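P-granule scaffold (Caenorhabditis japonica, PDB 5W4A) probably serves as a scaffold of P granules, the germ-cell RNA-protein condensates, and is thought to bind RNA and to take part in mRNA repression. Local coordinates at residues L108-Q113 with K121-M126. Residues are numbered along the deposited sequence; the frame is centred on the assembly and turned at random.
Sequences LSILAQ and KKLNLM
Leu123 meets Leu108, Ile110 and Leu111 where a type I beta turn, running from Leu108 to Leu111, packs against one side of helix 116-131 in this mainly helical domain. It is a worked example of how a short loop can be fastened to a helix by apolar side chains: the turn is closed by its own backbone bond, Leu111 N to Leu108 O, 3.0 Å, and three of its residues converge on one leucine. Chi1 of -78° carries CG of Leu123 out opposite the carbonyl carbon, and chi2 of -176° turns CD1 and CD2 to different neighbours. CD1 lies against the branch point of Leu111, 3.6 Å from its CG, with both Leu111 methyls close by, the two side chains passing at a slant. CD2 is shared: Leu108 CD2 touches it at 3.8 Å, while Ile110 CD1 comes tip to tip, 3.8 Å from the same Leu123 CD2. Ile110 makes that reach with CG1 between its backbone N and carbonyl carbon (chi1 62°) and the side chain extended beyond. Cut back to an alanine, Leu123 would lose both methyls, which is likely to open a gap between turn and helix and leave the ends of Leu108, Ile110 and Leu111 without their common partner. Helix 136-148 backs the same cluster, Leu141, Leu144 and Ile148 touching Leu108, and Ile148 also Leu111; the loop thus joins two successive helices through one apolar patch. Ile110 lies at the solvent-exposed border of this patch. One turn further along, selenomethionine Met126 points its CB toward the loop and adds a looser contact, its SE 4.4 Å from Leu108 CD2.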
loop_
_atom_site.group_PDB
_atom_site.type_symbol
_atom_site.label_atom_id
_atom_site.label_comp_id
_atom_site.label_asym_id
_atom_site.label_seq_id
_atom_site.Cartn_x
_atom_site.Cartn_y
_atom_site.Cartn_z
ATOM N N LEU C 108 -0.493 -13.301 16.945
ATOM C CA LEU C 108 -1.522 -13.878 16.084
ATOM C C LEU C 108 -1.852 -15.313 16.475
ATOM O O LEU C 108 -2.342 -16.077 15.641
ATOM C CB LEU C 108 -1.103 -13.808 14.616
ATOM C CG LEU C 108 -0.807 -12.412 14.051
ATOM C CD1 LEU C 108 -0.456 -12.441 12.543
ATOM C CD2 LEU C 108 -1.931 -11.447 14.348
ATOM N N SER C 109 -1.603 -15.672 17.731
ATOM C CA SER C 109 -1.870 -17.009 18.242
ATOM C C SER C 109 -3.318 -17.455 18.079
ATOM O O SER C 109 -3.586 -18.644 18.241
ATOM C CB SER C 109 -1.490 -17.072 19.727
ATOM O OG SER C 109 -0.085 -17.186 19.895
ATOM N N ILE C 110 -4.261 -16.553 17.778
ATOM C CA ILE C 110 -5.639 -17.005 17.563
ATOM C C ILE C 110 -5.737 -17.906 16.337
ATOM O O ILE C 110 -6.601 -18.789 16.280
ATOM C CB ILE C 110 -6.622 -15.825 17.449
ATOM C CG1 ILE C 110 -6.298 -14.930 16.249
ATOM C CG2 ILE C 110 -6.679 -15.060 18.756
ATOM C CD1 ILE C 110 -7.404 -13.939 15.950
ATOM N N LEU C 111 -4.877 -17.695 15.336
ATOM C CA LEU C 111 -4.807 -18.603 14.195
ATOM C C LEU C 111 -4.610 -20.044 14.649
ATOM O O LEU C 111 -5.444 -20.917 14.387
ATOM C CB LEU C 111 -3.662 -18.200 13.268
ATOM C CG LEU C 111 -3.910 -17.054 12.301
ATOM C CD1 LEU C 111 -2.596 -16.708 11.605
ATOM C CD2 LEU C 111 -4.985 -17.417 11.278
ATOM N N ALA C 112 -3.477 -20.307 15.307
ATOM C CA ALA C 112 -3.152 -21.613 15.867
ATOM C C ALA C 112 -4.093 -22.038 16.994
ATOM O O ALA C 112 -3.924 -23.145 17.516
ATOM C CB ALA C 112 -1.708 -21.599 16.378
ATOM N N GLN C 113 -5.059 -21.204 17.378
ATOM C CA GLN C 113 -5.948 -21.497 18.499
ATOM C C GLN C 113 -7.382 -21.099 18.170
ATOM O O GLN C 113 -8.198 -20.895 19.066
ATOM C CB GLN C 113 -5.474 -20.768 19.761
ATOM C CG GLN C 113 -4.049 -21.129 20.192
ATOM C CD GLN C 113 -3.482 -20.180 21.244
ATOM O OE1 GLN C 113 -4.215 -19.387 21.844
ATOM N NE2 GLN C 113 -2.168 -20.254 21.465
ATOM N N LYS C 121 -11.390 -14.049 9.700
ATOM C CA LYS C 121 -12.254 -12.888 9.473
ATOM C C LYS C 121 -11.985 -11.789 10.499
ATOM O O LYS C 121 -11.962 -10.599 10.152
ATOM C CB LYS C 121 -13.729 -13.296 9.508
ATOM C CG LYS C 121 -14.086 -14.567 8.732
ATOM C CD LYS C 121 -13.390 -14.710 7.368
ATOM C CE LYS C 121 -14.075 -13.883 6.286
ATOM N NZ LYS C 121 -13.487 -14.122 4.933
ATOM N N LYS C 122 -11.798 -12.162 11.771
ATOM C CA LYS C 122 -11.414 -11.175 12.777
ATOM C C LYS C 122 -10.074 -10.560 12.427
ATOM O O LYS C 122 -9.880 -9.339 12.552
ATOM C CB LYS C 122 -11.334 -11.810 14.172
ATOM C CG LYS C 122 -12.678 -12.041 14.828
ATOM C CD LYS C 122 -12.516 -12.610 16.236
ATOM C CE LYS C 122 -13.819 -13.234 16.734
ATOM N NZ LYS C 122 -14.222 -14.415 15.913
ATOM N N LEU C 123 -9.130 -11.389 11.977
ATOM C CA LEU C 123 -7.829 -10.853 11.598
ATOM C C LEU C 123 -7.945 -9.957 10.378
ATOM O O LEU C 123 -7.254 -8.941 10.299
ATOM C CB LEU C 123 -6.819 -11.978 11.328
ATOM C CG LEU C 123 -6.216 -12.641 12.574
ATOM C CD1 LEU C 123 -5.176 -13.649 12.177
ATOM C CD2 LEU C 123 -5.612 -11.630 13.532
ATOM N N ASN C 124 -8.792 -10.326 9.401
ATOM C CA ASN C 124 -8.959 -9.478 8.225
ATOM C C ASN C 124 -9.323 -8.056 8.648
ATOM O O ASN C 124 -8.729 -7.086 8.161
ATOM C CB ASN C 124 -10.024 -10.072 7.289
ATOM C CG ASN C 124 -10.453 -9.109 6.188
ATOM O OD1 ASN C 124 -11.637 -8.712 6.106
ATOM N ND2 ASN C 124 -9.527 -8.761 5.324
ATOM N N LEU C 125 -10.289 -7.909 9.566
ATOM C CA LEU C 125 -10.681 -6.571 10.001
ATOM C C LEU C 125 -9.541 -5.886 10.757
ATOM O O LEU C 125 -9.296 -4.677 10.595
ATOM C CB LEU C 125 -11.953 -6.624 10.864
ATOM C CG LEU C 125 -13.223 -7.085 10.136
ATOM C CD1 LEU C 125 -14.401 -7.059 11.111
ATOM C CD2 LEU C 125 -13.542 -6.257 8.883
HETATM N N MSE C 126 -8.800 -6.648 11.553
HETATM C CA MSE C 126 -7.689 -6.098 12.290
HETATM C C MSE C 126 -6.631 -5.564 11.318
HETATM O O MSE C 126 -6.064 -4.484 11.556
HETATM C CB MSE C 126 -7.065 -7.159 13.222
HETATM C CG MSE C 126 -5.677 -6.758 13.822
HETATM SE SE MSE C 126 -4.892 -8.275 14.808
HETATM C CE MSE C 126 -6.511 -8.834 15.771
#